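Local coordinates for protein oligogalacturonate lyase (Yersinia enterocolitica subsp. enterocolitica, PDB 3PE7) that cleaves oligogalacturonates by beta-elimination, probably as a cytoplasmic step of pectin breakdown, on a seven-bladed beta-propeller that binds manganese, at residues D92-L104 with V107-V120. Residues are numbered along the deposited sequence; the frame is centred on the assembly and turned at random.
Sequences DDALFYVKDGRNL and VDLATLEENVVYQV
Tyr97 and Glu114 illustrate how side chains can join two strands of a propeller blade that share no backbone bond because a third strand runs between them. The OH of Tyr97 donates to Glu114 OE1 (2.6 Å), which accepts with its syn lone pair, and that oxygen lies in the plane of the ring at its edge while the carboxylate is turned 74° from that plane. With chi1 at 77°, CG of Tyr97 stands between the backbone N and the carbonyl carbon, and the ring extends past Val107, whose CG2 touches the edge at CE1 (3.5 Å). Lys99, its chain bent at chi3, adds a long salt bridge to the same OE1, and Lys3 pairs with OE2; these two lysines probably help keep the carboxylate ionised.

At the far end of the sheet Asn103 and Gln119 form a second side-chain link. The two side chains run side by side and point the same way, their amide planes inclined to each other, and NE2 of Gln119 gives OD1 of Asn103 a nearly straight bond (2.7 Å, 175°) in both the carbonyl plane and the donor's amide plane. Next to them Leu104 O accepts from Val117 N and, weakly, from Tyr118 N, a classic beta bulge; CD1 of Leu104 packs beside Val117 CB (4.0 Å).

Leu95 pairs with Val107 through two backbone bonds, and Leu109 N reaches Asp93 O at 2.9 Å from above the carbonyl plane. CD1 of Leu109 meets Asp92 O, CD2 the CB of Leu95. Asp108 OD1 closes the following turn, receiving Ala110 N and Thr111 N from opposite faces of its carboxylate.

Strands 94-99, 103-108 and 114-119 thus form consecutive hairpins of a four-stranded antiparallel blade completed by strand 87-88, with Leu104 resting on Leu139 of strand 138-145 in the next sheet.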
loop_
_atom_site.group_PDB
_atom_site.type_symbol
_atom_site.label_atom_id
_atom_site.label_comp_id
_atom_site.label_asym_id
_atom_site.label_seq_id
_atom_site.Cartn_x
_atom_site.Cartn_y
_atom_site.Cartn_z
ATOM N N ASP A 92 14.453 0.749 -11.435
ATOM C CA ASP A 92 13.965 -0.565 -11.912
ATOM C C ASP A 92 14.977 -1.707 -11.812
ATOM O O ASP A 92 14.814 -2.751 -12.458
ATOM C CB ASP A 92 13.464 -0.472 -13.368
ATOM C CG ASP A 92 12.386 0.564 -13.549
ATOM O OD1 ASP A 92 11.561 0.745 -12.628
ATOM O OD2 ASP A 92 12.370 1.216 -14.619
ATOM N N ASP A 93 16.015 -1.525 -11.002
ATOM C CA ASP A 93 17.092 -2.500 -10.967
ATOM C C ASP A 93 17.143 -3.336 -9.688
ATOM O O ASP A 93 17.980 -4.237 -9.571
ATOM C CB ASP A 93 18.450 -1.818 -11.220
ATOM C CG ASP A 93 18.770 -0.724 -10.219
ATOM O OD1 ASP A 93 19.931 -0.253 -10.227
ATOM O OD2 ASP A 93 17.900 -0.278 -9.438
ATOM N N ALA A 94 16.269 -3.016 -8.737
ATOM C CA ALA A 94 16.265 -3.727 -7.451
ATOM C C ALA A 94 14.870 -3.921 -6.880
ATOM O O ALA A 94 13.965 -3.134 -7.140
ATOM C CB ALA A 94 17.146 -3.012 -6.431
ATOM N N LEU A 95 14.718 -4.979 -6.088
ATOM C CA LEU A 95 13.541 -5.174 -5.246
ATOM C C LEU A 95 13.967 -5.069 -3.785
ATOM O O LEU A 95 14.972 -5.658 -3.394
ATOM C CB LEU A 95 12.927 -6.549 -5.492
ATOM C CG LEU A 95 12.039 -7.169 -4.406
ATOM C CD1 LEU A 95 10.699 -6.423 -4.289
ATOM C CD2 LEU A 95 11.823 -8.639 -4.748
ATOM N N PHE A 96 13.217 -4.307 -2.996
ATOM C CA PHE A 96 13.384 -4.285 -1.530
ATOM C C PHE A 96 12.180 -4.953 -0.879
ATOM O O PHE A 96 11.038 -4.692 -1.265
ATOM C CB PHE A 96 13.505 -2.859 -1.005
ATOM C CG PHE A 96 14.777 -2.173 -1.415
ATOM C CD1 PHE A 96 14.846 -1.472 -2.620
ATOM C CD2 PHE A 96 15.901 -2.227 -0.596
ATOM C CE1 PHE A 96 16.043 -0.827 -3.006
ATOM C CE2 PHE A 96 17.098 -1.576 -0.964
ATOM C CZ PHE A 96 17.170 -0.887 -2.175
ATOM N N TYR A 97 12.435 -5.824 0.100
ATOM C CA TYR A 97 11.345 -6.494 0.806
ATOM C C TYR A 97 11.855 -7.008 2.148
ATOM O O TYR A 97 13.062 -7.035 2.392
ATOM C CB TYR A 97 10.791 -7.665 -0.035
ATOM C CG TYR A 97 11.666 -8.901 -0.002
ATOM C CD1 TYR A 97 12.857 -8.970 -0.738
ATOM C CD2 TYR A 97 11.308 -10.014 0.773
ATOM C CE1 TYR A 97 13.662 -10.116 -0.708
ATOM C CE2 TYR A 97 12.121 -11.159 0.805
ATOM C CZ TYR A 97 13.288 -11.199 0.069
ATOM O OH TYR A 97 14.102 -12.319 0.104
ATOM N N VAL A 98 10.929 -7.421 3.006
ATOM C CA VAL A 98 11.283 -7.961 4.323
ATOM C C VAL A 98 11.120 -9.492 4.354
ATOM O O VAL A 98 10.071 -10.048 3.978
ATOM C CB VAL A 98 10.451 -7.334 5.449
ATOM C CG1 VAL A 98 10.846 -7.951 6.821
ATOM C CG2 VAL A 98 10.628 -5.822 5.477
ATOM N N LYS A 99 12.178 -10.154 4.810
ATOM C CA LYS A 99 12.198 -11.603 4.945
ATOM C C LYS A 99 12.257 -11.949 6.428
ATOM O O LYS A 99 12.996 -11.320 7.200
ATOM C CB LYS A 99 13.406 -12.184 4.224
ATOM C CG LYS A 99 13.267 -13.668 3.836
ATOM C CD LYS A 99 14.629 -14.318 3.613
ATOM C CE LYS A 99 15.564 -13.464 2.764
ATOM N NZ LYS A 99 16.753 -14.215 2.236
ATOM N N ASP A 100 11.448 -12.937 6.813
ATOM C CA ASP A 100 11.402 -13.449 8.184
ATOM C C ASP A 100 11.086 -12.392 9.226
ATOM O O ASP A 100 11.532 -12.486 10.373
ATOM C CB ASP A 100 12.683 -14.238 8.513
ATOM C CG ASP A 100 12.772 -15.527 7.733
ATOM O OD1 ASP A 100 11.729 -16.186 7.548
ATOM O OD2 ASP A 100 13.879 -15.877 7.281
ATOM N N GLY A 101 10.310 -11.386 8.823
ATOM C CA GLY A 101 9.898 -10.315 9.710
ATOM C C GLY A 101 10.948 -9.291 10.109
ATOM O O GLY A 101 10.591 -8.216 10.562
ATOM N N ARG A 102 12.226 -9.601 9.915
ATOM C CA ARG A 102 13.317 -8.829 10.544
ATOM C C ARG A 102 14.389 -8.333 9.569
ATOM O O ARG A 102 15.093 -7.361 9.854
ATOM C CB ARG A 102 14.004 -9.681 11.636
ATOM C CG ARG A 102 14.774 -10.877 11.067
ATOM C CD ARG A 102 14.929 -12.040 12.037
ATOM N NE ARG A 102 15.258 -13.279 11.320
ATOM C CZ ARG A 102 15.593 -14.438 11.888
ATOM N NH1 ARG A 102 15.661 -14.565 13.213
ATOM N NH2 ARG A 102 15.871 -15.480 11.115
ATOM N N ASN A 103 14.533 -9.016 8.442
ATOM C CA ASN A 103 15.635 -8.735 7.521
ATOM C C ASN A 103 15.167 -7.931 6.319
ATOM O O ASN A 103 14.431 -8.464 5.479
ATOM C CB ASN A 103 16.247 -10.045 7.018
ATOM C CG ASN A 103 16.886 -10.860 8.132
ATOM O OD1 ASN A 103 17.533 -10.310 9.015
ATOM N ND2 ASN A 103 16.688 -12.177 8.101
ATOM N N LEU A 104 15.576 -6.662 6.261
ATOM C CA LEU A 104 15.279 -5.840 5.092
ATOM C C LEU A 104 16.278 -6.212 3.999
ATOM O O LEU A 104 17.495 -6.020 4.165
ATOM C CB LEU A 104 15.325 -4.344 5.448
ATOM C CG LEU A 104 14.775 -3.327 4.423
ATOM C CD1 LEU A 104 15.644 -3.205 3.157
ATOM C CD2 LEU A 104 13.320 -3.584 4.036
ATOM N N VAL A 107 17.232 -7.111 -3.501
ATOM C CA VAL A 107 17.462 -8.112 -4.529
ATOM C C VAL A 107 17.883 -7.396 -5.818
ATOM O O VAL A 107 17.139 -6.542 -6.326
ATOM C CB VAL A 107 16.190 -8.960 -4.811
ATOM C CG1 VAL A 107 16.490 -10.044 -5.805
ATOM C CG2 VAL A 107 15.638 -9.544 -3.511
ATOM N N ASP A 108 19.061 -7.755 -6.334
ATOM C CA ASP A 108 19.529 -7.276 -7.639
ATOM C C ASP A 108 18.686 -7.958 -8.713
ATOM O O ASP A 108 18.666 -9.180 -8.813
ATOM C CB ASP A 108 21.022 -7.602 -7.811
ATOM C CG ASP A 108 21.610 -7.033 -9.096
ATOM O OD1 ASP A 108 21.197 -7.440 -10.193
ATOM O OD2 ASP A 108 22.515 -6.188 -9.003
ATOM N N LEU A 109 17.942 -7.181 -9.500
ATOM C CA LEU A 109 17.014 -7.797 -10.453
ATOM C C LEU A 109 17.682 -8.462 -11.664
ATOM O O LEU A 109 17.075 -9.307 -12.324
ATOM C CB LEU A 109 15.927 -6.812 -10.884
ATOM C CG LEU A 109 14.864 -6.457 -9.839
ATOM C CD1 LEU A 109 13.860 -5.485 -10.467
ATOM C CD2 LEU A 109 14.146 -7.705 -9.295
ATOM N N ALA A 110 18.931 -8.105 -11.934
ATOM C CA ALA A 110 19.674 -8.718 -13.030
ATOM C C ALA A 110 20.225 -10.086 -12.634
ATOM O O ALA A 110 20.067 -11.051 -13.381
ATOM C CB ALA A 110 20.800 -7.796 -13.485
ATOM N N THR A 111 20.831 -10.162 -11.452
ATOM C CA THR A 111 21.511 -11.369 -10.972
ATOM C C THR A 111 20.666 -12.214 -10.027
ATOM O O THR A 111 20.892 -13.420 -9.915
ATOM C CB THR A 111 22.823 -11.026 -10.230
ATOM O OG1 THR A 111 22.528 -10.366 -8.996
ATOM C CG2 THR A 111 23.728 -10.130 -11.084
ATOM N N LEU A 112 19.687 -11.565 -9.383
ATOM C CA LEU A 112 18.839 -12.135 -8.317
ATOM C C LEU A 112 19.600 -12.409 -7.012
ATOM O O LEU A 112 19.069 -13.022 -6.084
ATOM C CB LEU A 112 18.035 -13.359 -8.799
ATOM C CG LEU A 112 17.115 -13.117 -9.999
ATOM C CD1 LEU A 112 16.446 -14.393 -10.427
ATOM C CD2 LEU A 112 16.078 -12.034 -9.699
ATOM N N GLU A 113 20.836 -11.920 -6.933
ATOM C CA GLU A 113 21.574 -11.963 -5.672
ATOM C C GLU A 113 20.913 -11.046 -4.630
ATOM O O GLU A 113 20.425 -9.959 -4.968
ATOM C CB GLU A 113 23.052 -11.585 -5.902
ATOM C CG GLU A 113 23.785 -12.619 -6.767
ATOM C CD GLU A 113 25.160 -12.178 -7.233
ATOM O OE1 GLU A 113 25.638 -11.096 -6.831
ATOM O OE2 GLU A 113 25.780 -12.934 -8.004
ATOM N N GLU A 114 20.871 -11.499 -3.376
ATOM C CA GLU A 114 20.290 -10.711 -2.298
ATOM C C GLU A 114 21.327 -10.268 -1.269
ATOM O O GLU A 114 22.299 -10.970 -1.005
ATOM C CB GLU A 114 19.147 -11.475 -1.588
ATOM C CG GLU A 114 18.214 -12.224 -2.541
ATOM C CD GLU A 114 16.864 -12.568 -1.923
ATOM O OE1 GLU A 114 16.544 -12.070 -0.800
ATOM O OE2 GLU A 114 16.130 -13.353 -2.567
ATOM N N ASN A 115 21.091 -9.113 -0.673
ATOM C CA ASN A 115 21.918 -8.601 0.414
ATOM C C ASN A 115 21.009 -8.175 1.556
ATOM O O ASN A 115 19.968 -7.539 1.321
ATOM C CB ASN A 115 22.724 -7.390 -0.089
ATOM C CG ASN A 115 23.663 -6.839 0.950
ATOM O OD1 ASN A 115 24.571 -7.540 1.423
ATOM N ND2 ASN A 115 23.471 -5.570 1.311
ATOM N N VAL A 116 21.372 -8.498 2.794
ATOM C CA VAL A 116 20.599 -7.927 3.896
ATOM C C VAL A 116 21.086 -6.515 4.218
ATOM O O VAL A 116 22.245 -6.301 4.588
ATOM C CB VAL A 116 20.394 -8.895 5.138
ATOM C CG1 VAL A 116 21.325 -10.038 5.125
ATOM C CG2 VAL A 116 20.334 -8.133 6.478
ATOM N N VAL A 117 20.200 -5.547 4.021
ATOM C CA VAL A 117 20.568 -4.151 4.188
ATOM C C VAL A 117 20.515 -3.758 5.661
ATOM O O VAL A 117 21.381 -3.022 6.151
ATOM C CB VAL A 117 19.665 -3.220 3.339
ATOM C CG1 VAL A 117 19.949 -1.773 3.661
ATOM C CG2 VAL A 117 19.871 -3.490 1.842
ATOM N N TYR A 118 19.500 -4.250 6.370
ATOM C CA TYR A 118 19.306 -3.902 7.777
ATOM C C TYR A 118 18.561 -5.034 8.455
ATOM O O TYR A 118 17.659 -5.623 7.847
ATOM C CB TYR A 118 18.513 -2.585 7.930
ATOM C CG TYR A 118 18.077 -2.242 9.346
ATOM C CD1 TYR A 118 16.755 -2.446 9.761
ATOM C CD2 TYR A 118 18.981 -1.695 10.270
ATOM C CE1 TYR A 118 16.339 -2.128 11.050
ATOM C CE2 TYR A 118 18.571 -1.360 11.579
ATOM C CZ TYR A 118 17.245 -1.596 11.964
ATOM O OH TYR A 118 16.826 -1.272 13.247
ATOM N N GLN A 119 18.946 -5.336 9.698
ATOM C CA GLN A 119 18.221 -6.305 10.512
ATOM C C GLN A 119 17.649 -5.634 11.758
ATOM O O GLN A 119 18.378 -4.986 12.525
ATOM C CB GLN A 119 19.126 -7.472 10.913
ATOM C CG GLN A 119 18.429 -8.508 11.777
ATOM C CD GLN A 119 19.280 -9.726 12.022
ATOM O OE1 GLN A 119 19.988 -9.802 13.019
ATOM N NE2 GLN A 119 19.231 -10.681 11.107
ATOM N N VAL A 120 16.344 -5.793 11.972
ATOM C CA VAL A 120 15.727 -5.301 13.188
ATOM C C VAL A 120 16.414 -6.033 14.350
ATOM O O VAL A 120 16.502 -7.265 14.327
ATOM C CB VAL A 120 14.207 -5.559 13.205
ATOM C CG1 VAL A 120 13.581 -5.061 14.510
ATOM C CG2 VAL A 120 13.529 -4.880 11.975
HETATM O O HOH W 1 19.719 -5.076 -11.686
HETATM O O HOH W 2 21.153 -3.642 -9.058
#